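Local structure of tyrosine phosphatase (Orf virus, 5NCR) at residues 90-102 with 119-131. The protein dephosphorylates phosphotyrosine and other phosphorylated substrates as a homodimeric viral phosphatase of the dual-specificity family, and probably helps the virus evade host interferon signalling. The protein carries 2 engineered substitutions. Numbering follows the deposited sequence.
Sequences IMPALVKLLARLE and SGAAAMGYVMHKR
Y126 packs as a knob into a hole formed by V95, L98, A99 and E102. Its CG stands anti to the backbone N (chi1 177°), which sends the ring along helix 90-102. Y126 CB meets L98 CD1 at 3.8 Å. L98 CB lies over one face of the ring, displaced toward the rim. This is a CH-pi contact, with L98 CB 3.9 Å from the centroid of the Y126 ring. Y126 CD1 also approaches the carbonyl O of V95, and Y126 CE1 reaches the backbone N of A99 at 3.5 Å. At the tip, the OH of Y126 touches CB and CG of E102. The carboxylate of E102 stays near the hydroxyl but makes no hydrogen bond to it; OE1 instead accepts from T32 OG1 and the backbone N of H34.

The two helices cross at -68°, with their axes 9.0 Å apart at the closest point. Both belong to the catalytic domain of the dual-specificity phosphatase fold, in which helices pack about a central sheet. Strand 108-111 of that sheet lies between them in sequence, and its V110 touches both L98 and A122. Helix 140-158 covers another part of helix 118-134, at M124 and M128.

G125, with no side chain, lets V95 CG1 come to 3.5 Å from its carbonyl C, and M91 SD lies near its CA. The bent chain of M91 brings SD to A122 CA and CE to the carbonyl O of A121. Next to it, L94 CD2 meets A122 CB at 3.7 Å. The other branch of V95, CG2, sits over one face of the H129 ring, 3.9 Å from its centroid. A99 CB approaches the edge of that ring at CE1. H129 ND1 is buried here without a hydrogen-bonding partner in the model.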
# COMPACT_ATOMS: atom_id res chain seq x y z
N ILE B 90 -19.51 11.71 13.19
CA ILE B 90 -18.75 12.08 14.40
C ILE B 90 -17.38 12.69 14.01
O ILE B 90 -16.94 13.68 14.62
CB ILE B 90 -18.57 10.83 15.30
CG1 ILE B 90 -19.88 10.48 16.03
CG2 ILE B 90 -17.38 10.95 16.29
CD1 ILE B 90 -19.96 8.98 16.46
N MET B 91 -16.70 12.08 13.02
CA MET B 91 -15.36 12.48 12.62
C MET B 91 -15.20 13.94 12.19
O MET B 91 -14.29 14.57 12.72
CB MET B 91 -14.78 11.55 11.54
CG MET B 91 -13.27 11.37 11.66
SD MET B 91 -12.65 11.02 13.35
CE MET B 91 -13.46 9.51 13.74
N PRO B 92 -16.04 14.54 11.31
CA PRO B 92 -15.83 15.96 10.97
C PRO B 92 -15.88 16.89 12.18
O PRO B 92 -15.06 17.79 12.28
CB PRO B 92 -16.96 16.27 9.97
CG PRO B 92 -17.34 14.93 9.41
CD PRO B 92 -17.19 13.98 10.57
N ALA B 93 -16.82 16.66 13.11
CA ALA B 93 -16.94 17.47 14.32
C ALA B 93 -15.79 17.22 15.26
O ALA B 93 -15.24 18.17 15.81
CB ALA B 93 -18.26 17.22 15.02
N LEU B 94 -15.39 15.96 15.42
CA LEU B 94 -14.30 15.60 16.29
C LEU B 94 -12.94 16.16 15.83
O LEU B 94 -12.22 16.72 16.65
CB LEU B 94 -14.25 14.09 16.51
CG LEU B 94 -13.33 13.56 17.57
CD1 LEU B 94 -13.38 14.40 18.86
CD2 LEU B 94 -13.62 12.11 17.82
N VAL B 95 -12.63 16.08 14.53
CA VAL B 95 -11.35 16.64 14.06
C VAL B 95 -11.31 18.17 14.22
O VAL B 95 -10.26 18.73 14.54
CB VAL B 95 -10.95 16.18 12.63
CG1 VAL B 95 -10.85 14.66 12.56
CG2 VAL B 95 -11.89 16.71 11.57
N LYS B 96 -12.45 18.84 14.00
CA LYS B 96 -12.56 20.28 14.16
C LYS B 96 -12.38 20.65 15.63
O LYS B 96 -11.63 21.58 15.93
CB LYS B 96 -13.91 20.78 13.62
CG LYS B 96 -13.93 22.29 13.40
CD LYS B 96 -15.24 22.79 12.82
CE LYS B 96 -15.25 24.31 12.70
NZ LYS B 96 -15.43 24.98 14.02
N LEU B 97 -12.98 19.87 16.54
CA LEU B 97 -12.85 20.06 17.99
C LEU B 97 -11.38 19.89 18.43
O LEU B 97 -10.87 20.71 19.19
CB LEU B 97 -13.77 19.06 18.75
CG LEU B 97 -13.58 18.88 20.28
CD1 LEU B 97 -13.85 20.14 21.04
CD2 LEU B 97 -14.45 17.77 20.80
N LEU B 98 -10.70 18.83 17.97
CA LEU B 98 -9.30 18.58 18.31
C LEU B 98 -8.39 19.68 17.77
O LEU B 98 -7.49 20.14 18.49
CB LEU B 98 -8.84 17.19 17.86
CG LEU B 98 -9.53 16.00 18.57
CD1 LEU B 98 -9.14 14.70 17.95
CD2 LEU B 98 -9.27 15.99 20.08
N ALA B 99 -8.67 20.18 16.55
CA ALA B 99 -7.91 21.28 15.96
C ALA B 99 -8.09 22.59 16.78
O ALA B 99 -7.13 23.35 16.96
CB ALA B 99 -8.32 21.50 14.52
N ARG B 100 -9.31 22.84 17.31
CA ARG B 100 -9.62 24.01 18.13
C ARG B 100 -8.89 23.92 19.48
O ARG B 100 -8.34 24.93 19.94
CB ARG B 100 -11.14 24.14 18.35
CG ARG B 100 -11.61 25.55 18.68
CD ARG B 100 -13.01 25.57 19.29
NE ARG B 100 -13.00 25.34 20.74
CZ ARG B 100 -13.67 24.37 21.36
NH1 ARG B 100 -14.44 23.54 20.66
NH2 ARG B 100 -13.59 24.23 22.67
N LEU B 101 -8.87 22.72 20.11
CA LEU B 101 -8.18 22.51 21.40
C LEU B 101 -6.66 22.69 21.24
O LEU B 101 -6.03 23.31 22.09
CB LEU B 101 -8.54 21.15 22.03
CG LEU B 101 -10.03 20.93 22.36
CD1 LEU B 101 -10.36 19.47 22.65
CD2 LEU B 101 -10.49 21.81 23.50
N GLU B 102 -6.10 22.19 20.12
CA GLU B 102 -4.70 22.31 19.72
C GLU B 102 -4.35 23.79 19.55
O GLU B 102 -3.35 24.24 20.13
CB GLU B 102 -4.45 21.54 18.40
CG GLU B 102 -3.00 21.52 17.93
CD GLU B 102 -2.05 20.70 18.77
OE1 GLU B 102 -2.50 19.69 19.35
OE2 GLU B 102 -0.86 21.08 18.87
N SER B 119 -10.61 5.50 19.85
CA SER B 119 -9.69 6.62 20.02
C SER B 119 -8.67 6.64 18.89
O SER B 119 -8.28 7.73 18.46
CB SER B 119 -9.01 6.57 21.38
OG SER B 119 -8.34 5.33 21.54
N GLY B 120 -8.21 5.47 18.45
CA GLY B 120 -7.30 5.34 17.33
C GLY B 120 -7.92 5.95 16.07
O GLY B 120 -7.26 6.70 15.35
N ALA B 121 -9.24 5.71 15.83
CA ALA B 121 -9.94 6.28 14.67
C ALA B 121 -9.99 7.81 14.73
O ALA B 121 -9.71 8.47 13.74
CB ALA B 121 -11.35 5.70 14.55
N ALA B 122 -10.21 8.35 15.92
CA ALA B 122 -10.20 9.80 16.16
C ALA B 122 -8.80 10.35 15.89
O ALA B 122 -8.66 11.36 15.18
CB ALA B 122 -10.59 10.07 17.60
N ALA B 123 -7.77 9.65 16.41
CA ALA B 123 -6.36 9.98 16.24
C ALA B 123 -5.97 10.01 14.73
O ALA B 123 -5.37 10.98 14.27
CB ALA B 123 -5.51 8.97 16.98
N MET B 124 -6.34 8.98 13.97
CA MET B 124 -6.08 8.87 12.54
C MET B 124 -6.77 9.99 11.79
O MET B 124 -6.13 10.67 10.98
CB MET B 124 -6.55 7.51 12.00
CG MET B 124 -5.99 7.18 10.62
SD MET B 124 -4.17 6.99 10.62
CE MET B 124 -3.84 7.28 8.87
N GLY B 125 -8.05 10.21 12.11
CA GLY B 125 -8.82 11.29 11.49
C GLY B 125 -8.17 12.64 11.71
O GLY B 125 -8.00 13.41 10.77
N TYR B 126 -7.78 12.92 12.95
CA TYR B 126 -7.17 14.20 13.31
C TYR B 126 -5.80 14.44 12.64
O TYR B 126 -5.53 15.55 12.17
CB TYR B 126 -7.10 14.36 14.82
CG TYR B 126 -6.41 15.64 15.23
CD1 TYR B 126 -6.91 16.87 14.84
CD2 TYR B 126 -5.21 15.61 15.92
CE1 TYR B 126 -6.23 18.05 15.15
CE2 TYR B 126 -4.55 16.79 16.29
CZ TYR B 126 -5.06 18.01 15.89
OH TYR B 126 -4.38 19.16 16.21
N VAL B 127 -4.96 13.41 12.57
CA VAL B 127 -3.66 13.47 11.91
C VAL B 127 -3.85 13.72 10.40
O VAL B 127 -3.14 14.54 9.82
CB VAL B 127 -2.80 12.22 12.23
CG1 VAL B 127 -1.55 12.20 11.36
CG2 VAL B 127 -2.41 12.20 13.73
N MET B 128 -4.85 13.08 9.78
CA MET B 128 -5.19 13.27 8.36
C MET B 128 -5.69 14.68 8.13
O MET B 128 -5.18 15.38 7.25
CB MET B 128 -6.24 12.24 7.87
CG MET B 128 -5.71 10.82 7.72
SD MET B 128 -4.27 10.61 6.61
CE MET B 128 -4.96 11.18 4.99
N HIS B 129 -6.61 15.13 8.99
CA HIS B 129 -7.17 16.48 8.95
C HIS B 129 -6.08 17.55 9.09
O HIS B 129 -6.09 18.52 8.34
CB HIS B 129 -8.18 16.68 10.08
CG HIS B 129 -8.78 18.04 10.09
ND1 HIS B 129 -8.39 18.99 11.03
CD2 HIS B 129 -9.69 18.59 9.27
CE1 HIS B 129 -9.10 20.07 10.76
NE2 HIS B 129 -9.90 19.88 9.71
N LYS B 130 -5.15 17.36 10.03
CA LYS B 130 -4.07 18.30 10.27
C LYS B 130 -3.16 18.42 9.05
O LYS B 130 -2.82 19.53 8.65
CB LYS B 130 -3.30 17.91 11.55
CG LYS B 130 -2.17 18.85 11.88
CD LYS B 130 -1.68 18.71 13.29
CE LYS B 130 -0.37 19.48 13.46
NZ LYS B 130 0.78 18.87 12.71
N ARG B 131 -2.82 17.29 8.43
CA ARG B 131 -1.99 17.25 7.22
C ARG B 131 -2.68 17.97 6.06
O ARG B 131 -2.02 18.78 5.39
CB ARG B 131 -1.66 15.80 6.83
CG ARG B 131 -0.70 15.67 5.64
CD ARG B 131 0.62 16.40 5.89
NE ARG B 131 1.55 16.22 4.80
CZ ARG B 131 2.82 15.88 4.97
NH1 ARG B 131 3.30 15.69 6.19
NH2 ARG B 131 3.62 15.74 3.92